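Local atomic coordinates of Rab5 protein, putative (PDB entry 3CLV), a protein that is probably a Rab-type member of the Ras-like small G proteins, which share a P-loop fold, and carries guanosine-5'-diphosphate in this model. Residues 10-15 against 121-126; 149-154 against 179-184. One frame throughout, in Å; residues are numbered along the deposited sequence.

Contact 1: residues 10-15 against 121-126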
loop_
_atom_site.group_PDB
_atom_site.type_symbol
_atom_site.label_atom_id
_atom_site.label_comp_id
_atom_site.label_asym_id
_atom_site.label_seq_id
_atom_site.Cartn_x
_atom_site.Cartn_y
_atom_site.Cartn_z
ATOM N N THR A 10 3.825 -0.699 -7.677
ATOM C CA THR A 10 3.820 0.126 -8.876
ATOM C C THR A 10 2.427 0.688 -9.066
ATOM O O THR A 10 1.462 -0.069 -9.267
ATOM C CB THR A 10 4.264 -0.710 -10.093
ATOM O OG1 THR A 10 5.591 -1.180 -9.865
ATOM C CG2 THR A 10 4.201 0.093 -11.380
ATOM N N VAL A 11 2.307 2.015 -8.962
ATOM C CA VAL A 11 1.026 2.671 -9.193
ATOM C C VAL A 11 0.823 2.903 -10.692
ATOM O O VAL A 11 1.678 3.483 -11.388
ATOM C CB VAL A 11 0.801 3.973 -8.362
ATOM C CG1 VAL A 11 1.907 5.027 -8.601
ATOM C CG2 VAL A 11 -0.586 4.594 -8.659
ATOM N N LEU A 12 -0.313 2.423 -11.181
ATOM C CA LEU A 12 -0.693 2.657 -12.558
ATOM C C LEU A 12 -1.789 3.709 -12.558
ATOM O O LEU A 12 -2.907 3.471 -12.088
ATOM C CB LEU A 12 -1.131 1.339 -13.221
ATOM C CG LEU A 12 -1.721 1.397 -14.632
ATOM C CD1 LEU A 12 -0.779 2.030 -15.633
ATOM C CD2 LEU A 12 -2.064 -0.030 -15.062
ATOM N N LEU A 13 -1.442 4.887 -13.070
ATOM C CA LEU A 13 -2.205 6.098 -12.885
ATOM C C LEU A 13 -2.483 6.761 -14.231
ATOM O O LEU A 13 -1.647 6.722 -15.125
ATOM C CB LEU A 13 -1.394 7.052 -11.989
ATOM C CG LEU A 13 -1.827 8.489 -11.758
ATOM C CD1 LEU A 13 -3.066 8.545 -10.863
ATOM C CD2 LEU A 13 -0.679 9.252 -11.099
ATOM N N GLY A 14 -3.648 7.391 -14.358
ATOM C CA GLY A 14 -4.007 8.137 -15.574
ATOM C C GLY A 14 -5.496 8.401 -15.568
ATOM O O GLY A 14 -6.235 7.761 -14.808
ATOM N N GLU A 15 -5.941 9.335 -16.405
ATOM C CA GLU A 15 -7.367 9.681 -16.501
ATOM C C GLU A 15 -8.173 8.457 -16.994
ATOM O O GLU A 15 -7.642 7.631 -17.733
ATOM C CB GLU A 15 -7.531 10.871 -17.456
ATOM C CG GLU A 15 -8.980 11.351 -17.638
ATOM C CD GLU A 15 -9.102 12.653 -18.411
ATOM O OE1 GLU A 15 -8.141 13.465 -18.428
ATOM O OE2 GLU A 15 -10.189 12.862 -19.007
ATOM N N ILE A 121 3.600 4.492 -13.082
ATOM C CA ILE A 121 3.312 4.488 -14.507
ATOM C C ILE A 121 2.192 5.484 -14.769
ATOM O O ILE A 121 1.035 5.262 -14.364
ATOM C CB ILE A 121 2.875 3.081 -15.015
ATOM C CG1 ILE A 121 3.910 2.012 -14.673
ATOM C CG2 ILE A 121 2.609 3.093 -16.543
ATOM C CD1 ILE A 121 3.378 0.560 -14.922
ATOM N N VAL A 122 2.530 6.588 -15.436
ATOM C CA VAL A 122 1.553 7.652 -15.692
ATOM C C VAL A 122 1.184 7.631 -17.173
ATOM O O VAL A 122 2.023 7.924 -18.041
ATOM C CB VAL A 122 2.059 9.063 -15.273
ATOM C CG1 VAL A 122 0.910 10.071 -15.369
ATOM C CG2 VAL A 122 2.600 9.046 -13.847
ATOM N N VAL A 123 -0.062 7.265 -17.451
ATOM C CA VAL A 123 -0.504 6.961 -18.809
ATOM C C VAL A 123 -1.383 8.099 -19.339
ATOM O O VAL A 123 -2.185 8.652 -18.615
ATOM C CB VAL A 123 -1.332 5.621 -18.831
ATOM C CG1 VAL A 123 -1.739 5.240 -20.260
ATOM C CG2 VAL A 123 -0.549 4.508 -18.163
ATOM N N PHE A 124 -1.212 8.443 -20.608
ATOM C CA PHE A 124 -2.157 9.330 -21.284
ATOM C C PHE A 124 -2.486 8.744 -22.659
ATOM O O PHE A 124 -1.872 7.759 -23.097
ATOM C CB PHE A 124 -1.628 10.780 -21.344
ATOM C CG PHE A 124 -0.485 10.980 -22.332
ATOM C CD1 PHE A 124 0.833 10.722 -21.951
ATOM C CD2 PHE A 124 -0.735 11.429 -23.624
ATOM C CE1 PHE A 124 1.888 10.878 -22.849
ATOM C CE2 PHE A 124 0.318 11.589 -24.546
ATOM C CZ PHE A 124 1.631 11.316 -24.150
ATOM N N ASP A 125 -3.485 9.341 -23.304
ATOM C CA ASP A 125 -4.002 8.900 -24.597
ATOM C C ASP A 125 -3.540 9.962 -25.597
ATOM O O ASP A 125 -3.846 11.150 -25.447
ATOM C CB ASP A 125 -5.545 8.812 -24.486
ATOM C CG ASP A 125 -6.254 8.553 -25.816
ATOM O OD1 ASP A 125 -5.609 8.472 -26.892
ATOM O OD2 ASP A 125 -7.508 8.459 -25.758
ATOM N N ILE A 126 -2.781 9.530 -26.598
ATOM C CA ILE A 126 -2.216 10.452 -27.598
ATOM C C ILE A 126 -3.282 11.231 -28.389
ATOM O O ILE A 126 -2.987 12.293 -28.952
ATOM C CB ILE A 126 -1.179 9.775 -28.548
ATOM C CG1 ILE A 126 -1.752 8.543 -29.258
ATOM C CG2 ILE A 126 0.091 9.403 -27.788
ATOM C CD1 ILE A 126 -2.459 8.856 -30.581
HETATM O O HOH W 1 -3.879 10.697 -18.017
#

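Contact 2: residues 149-154 against 179-184. With GDP (guanosine-5'-diphosphate), chain D.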
loop_
_atom_site.group_PDB
_atom_site.type_symbol
_atom_site.label_atom_id
_atom_site.label_comp_id
_atom_site.label_asym_id
_atom_site.label_seq_id
_atom_site.Cartn_x
_atom_site.Cartn_y
_atom_site.Cartn_z
ATOM N N ILE A 149 10.468 5.974 -9.375
ATOM C CA ILE A 149 10.844 5.778 -10.777
ATOM C C ILE A 149 9.569 5.971 -11.595
ATOM O O ILE A 149 8.626 5.173 -11.494
ATOM C CB ILE A 149 11.478 4.380 -11.027
ATOM C CG1 ILE A 149 12.740 4.213 -10.177
ATOM C CG2 ILE A 149 11.805 4.219 -12.517
ATOM C CD1 ILE A 149 13.227 2.750 -10.052
ATOM N N ILE A 150 9.535 7.045 -12.384
ATOM C CA ILE A 150 8.332 7.431 -13.134
ATOM C C ILE A 150 8.537 7.171 -14.623
ATOM O O ILE A 150 9.541 7.597 -15.209
ATOM C CB ILE A 150 7.952 8.912 -12.922
ATOM C CG1 ILE A 150 7.720 9.212 -11.431
ATOM C CG2 ILE A 150 6.719 9.283 -13.762
ATOM C CD1 ILE A 150 7.778 10.709 -11.124
ATOM N N ILE A 151 7.577 6.460 -15.207
ATOM C CA ILE A 151 7.501 6.271 -16.646
ATOM C C ILE A 151 6.209 6.892 -17.191
ATOM O O ILE A 151 5.093 6.584 -16.726
ATOM C CB ILE A 151 7.718 4.795 -17.066
ATOM C CG1 ILE A 151 7.767 4.654 -18.597
ATOM C CG2 ILE A 151 6.684 3.826 -16.396
ATOM C CD1 ILE A 151 8.615 3.416 -19.024
ATOM N N LEU A 152 6.385 7.803 -18.146
ATOM C CA LEU A 152 5.261 8.466 -18.781
ATOM C C LEU A 152 4.932 7.634 -20.006
ATOM O O LEU A 152 5.818 7.329 -20.813
ATOM C CB LEU A 152 5.617 9.910 -19.140
ATOM C CG LEU A 152 4.576 10.722 -19.905
ATOM C CD1 LEU A 152 3.350 10.983 -19.005
ATOM C CD2 LEU A 152 5.195 12.052 -20.363
ATOM N N VAL A 153 3.667 7.226 -20.122
ATOM C CA VAL A 153 3.273 6.294 -21.190
ATOM C C VAL A 153 2.298 6.979 -22.140
ATOM O O VAL A 153 1.226 7.450 -21.727
ATOM C CB VAL A 153 2.661 4.958 -20.645
ATOM C CG1 VAL A 153 2.113 4.061 -21.796
ATOM C CG2 VAL A 153 3.672 4.187 -19.806
ATOM N N ALA A 154 2.694 7.045 -23.413
ATOM C CA ALA A 154 1.840 7.567 -24.475
ATOM C C ALA A 154 1.101 6.392 -25.100
ATOM O O ALA A 154 1.632 5.713 -25.989
ATOM C CB ALA A 154 2.677 8.311 -25.523
ATOM N N LEU A 179 11.359 8.403 -17.453
ATOM C CA LEU A 179 11.302 7.444 -18.544
ATOM C C LEU A 179 10.082 7.758 -19.424
ATOM O O LEU A 179 9.084 8.338 -18.964
ATOM C CB LEU A 179 11.222 6.000 -18.005
ATOM C CG LEU A 179 12.393 5.531 -17.129
ATOM C CD1 LEU A 179 12.126 4.126 -16.585
ATOM C CD2 LEU A 179 13.691 5.538 -17.938
ATOM N N PHE A 180 10.204 7.446 -20.705
ATOM C CA PHE A 180 9.114 7.679 -21.662
ATOM C C PHE A 180 8.986 6.510 -22.649
ATOM O O PHE A 180 9.980 5.975 -23.127
ATOM C CB PHE A 180 9.299 9.027 -22.386
ATOM C CG PHE A 180 8.295 9.274 -23.489
ATOM C CD1 PHE A 180 7.011 9.736 -23.188
ATOM C CD2 PHE A 180 8.633 9.052 -24.822
ATOM C CE1 PHE A 180 6.069 9.957 -24.206
ATOM C CE2 PHE A 180 7.695 9.269 -25.856
ATOM C CZ PHE A 180 6.416 9.733 -25.548
ATOM N N ILE A 181 7.748 6.109 -22.950
ATOM C CA ILE A 181 7.518 5.058 -23.928
ATOM C C ILE A 181 6.174 5.294 -24.652
ATOM O O ILE A 181 5.238 5.857 -24.085
ATOM C CB ILE A 181 7.643 3.644 -23.278
ATOM C CG1 ILE A 181 7.660 2.532 -24.343
ATOM C CG2 ILE A 181 6.560 3.435 -22.172
ATOM C CD1 ILE A 181 8.326 1.267 -23.885
ATOM N N GLN A 182 6.118 4.923 -25.926
ATOM C CA GLN A 182 4.890 5.013 -26.710
ATOM C C GLN A 182 4.358 3.604 -26.874
ATOM O O GLN A 182 5.108 2.702 -27.243
ATOM C CB GLN A 182 5.175 5.612 -28.084
ATOM C CG GLN A 182 5.515 7.089 -28.067
ATOM C CD GLN A 182 5.710 7.614 -29.469
ATOM O OE1 GLN A 182 4.755 7.681 -30.240
ATOM N NE2 GLN A 182 6.946 7.964 -29.820
ATOM N N THR A 183 3.070 3.418 -26.579
ATOM C CA THR A 183 2.489 2.074 -26.547
ATOM C C THR A 183 1.137 1.960 -27.269
ATOM O O THR A 183 0.443 2.958 -27.505
ATOM C CB THR A 183 2.296 1.549 -25.076
ATOM O OG1 THR A 183 1.338 2.368 -24.400
ATOM C CG2 THR A 183 3.609 1.533 -24.297
ATOM N N SER A 184 0.791 0.722 -27.616
ATOM C CA SER A 184 -0.573 0.371 -27.985
ATOM C C SER A 184 -0.967 -0.910 -27.261
ATOM O O SER A 184 -0.369 -1.974 -27.467
ATOM C CB SER A 184 -0.750 0.254 -29.514
ATOM O OG SER A 184 -2.100 -0.108 -29.849
HETATM P PB GDP D . -8.798 2.956 -18.334
HETATM O O1B GDP D . -8.588 1.718 -17.524
HETATM O O2B GDP D . -10.034 3.696 -17.878
HETATM O O3B GDP D . -7.624 3.901 -18.279
HETATM O O3A GDP D . -8.967 2.595 -19.906
HETATM P PA GDP D . -9.535 1.198 -20.509
HETATM O O1A GDP D . -10.893 0.876 -19.906
HETATM O O2A GDP D . -8.543 0.078 -20.452
HETATM O "O5'" GDP D . -9.763 1.612 -22.046
HETATM C "C5'" GDP D . -10.689 2.634 -22.433
HETATM C "C4'" GDP D . -11.055 2.408 -23.906
HETATM O "O4'" GDP D . -9.917 2.638 -24.740
HETATM C "C3'" GDP D . -11.546 1.003 -24.243
HETATM O "O3'" GDP D . -12.556 1.190 -25.242
HETATM C "C2'" GDP D . -10.338 0.306 -24.872
HETATM O "O2'" GDP D . -10.671 -0.723 -25.815
HETATM C "C1'" GDP D . -9.662 1.485 -25.556
HETATM N N9 GDP D . -8.206 1.324 -25.623
HETATM C C8 GDP D . -7.380 1.062 -24.588
HETATM N N7 GDP D . -6.105 0.992 -25.017
HETATM C C5 GDP D . -6.114 1.230 -26.348
HETATM C C6 GDP D . -5.103 1.312 -27.428
HETATM O O6 GDP D . -3.889 1.138 -27.164
HETATM N N1 GDP D . -5.537 1.586 -28.687
HETATM C C2 GDP D . -6.844 1.793 -28.994
HETATM N N2 GDP D . -7.181 2.071 -30.280
HETATM N N3 GDP D . -7.838 1.714 -28.053
HETATM C C4 GDP D . -7.516 1.451 -26.744
#

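Contact 1: residues 10-15 against 121-126
L12 pairs with I121 and L13 with V122 as two parallel strands, the short axes 4.9 Å apart at closest and only 14° from aligned. Three backbone hydrogen bonds alternate between the chains: I121 N to V11 O, L13 N to I121 O at 2.8 Å, and V123 N to L13 O, all close to straight. The carbonyl of L13 also receives the CA-H of V122, with V122 CA 3.4 Å from L13 O, so this oxygen is approached twice. Past G14 the chains separate, and at E15 a water takes the place of a direct bond, accepting from E15 N and donating to V123 O at 2.7 Å.

On the L12 face, I121 is gripped from two directions. With CG anti to the backbone N (chi1 173°), the end of the leucine leans toward the neighbouring strand, bringing CD1 3.5 Å from V123 CG2 and 3.7 Å from I121 CG2. T10 meets the other branch of I121 through its methyl, CG2 lying 3.7 Å from I121 CD1, while its hydroxyl turns back to the carbonyl of Y8. The opposite face is looser between the strands: L13 CD2 comes to 4.3 Å from V122 CG2, and both residues pack on helix 129-145, through W138 and A135.

G14 and E15 continue the chain toward K20, whose NZ is hydrogen-bonded to G14 O, and E15 touches the bound GDP. This central parallel pair, with a loop leaving the first strand for the nucleotide, is the arrangement expected of the P-loop in a Ras-like fold.

Contact 2: residues 149-154 against 179-184
The ring of F180 lies beside A154 and L152, with neither meeting it squarely. A154 CB approaches obliquely, 4.0 Å from F180 CE1, and L152 O lies, also obliquely, 3.6 Å from F180 CD1. The L152 methyl CD2 is 4.1 Å from that same CD1. F180 holds CG anti to its backbone N (chi1 174°), which carries the ring along the sheet toward A154; V169 and Q170 of helix 166-175 touch it as well.

On the other face the contacts are mostly aliphatic. I151 CG1 packs on L179 CB at 3.8 Å, the two side chains crossing obliquely, while I149 CG2 lies alongside L179 CD1. I151 extends toward the next pair on this face, its CD1 3.8 Å from I181 CG2, and that methyl also meets V153 CG2. T183 is the polar exception: its OG1 sits 3.2 Å from V153 CG1, without a hydrogen bond, and is bonded to N155 OD1 instead.

Five backbone hydrogen bonds join the parallel strands. The one from L179 N to I150 O is the most bent, at 138°, whereas L152 N reaches L179 O almost straight but from above the carbonyl plane.

An unbroken ladder of N-H to O=C hydrogen bonds is thus flanked mainly by apolar side chains. With S184 OG held by D158 OD2 and T187 N, the chain is fixed beside the guanine, consistent with its place in the GDP pocket.

Overall arrangement
From the N terminus, strand 8-13 enters the middle of the sheet, and contact 1 closes only when the chain, having made helix 20-29, strands 43-50 and 92-99 and helix 110-114, returns as strand 119-125. Helix 129-145 then leads to strand 149-155, and helix 166-175 to strand 179-183, where contact 2 closes a much shorter loop. The two contacts follow in series, neither enclosing nor crossing the other. Strands 119-125 and 149-155 join them side by side: V122 O and V153 N, 2.7 Å apart, are probably hydrogen-bonded. Together they run from the sheet's centre to its 179-183 edge, with E15 and S184 both reaching the GDP pocket.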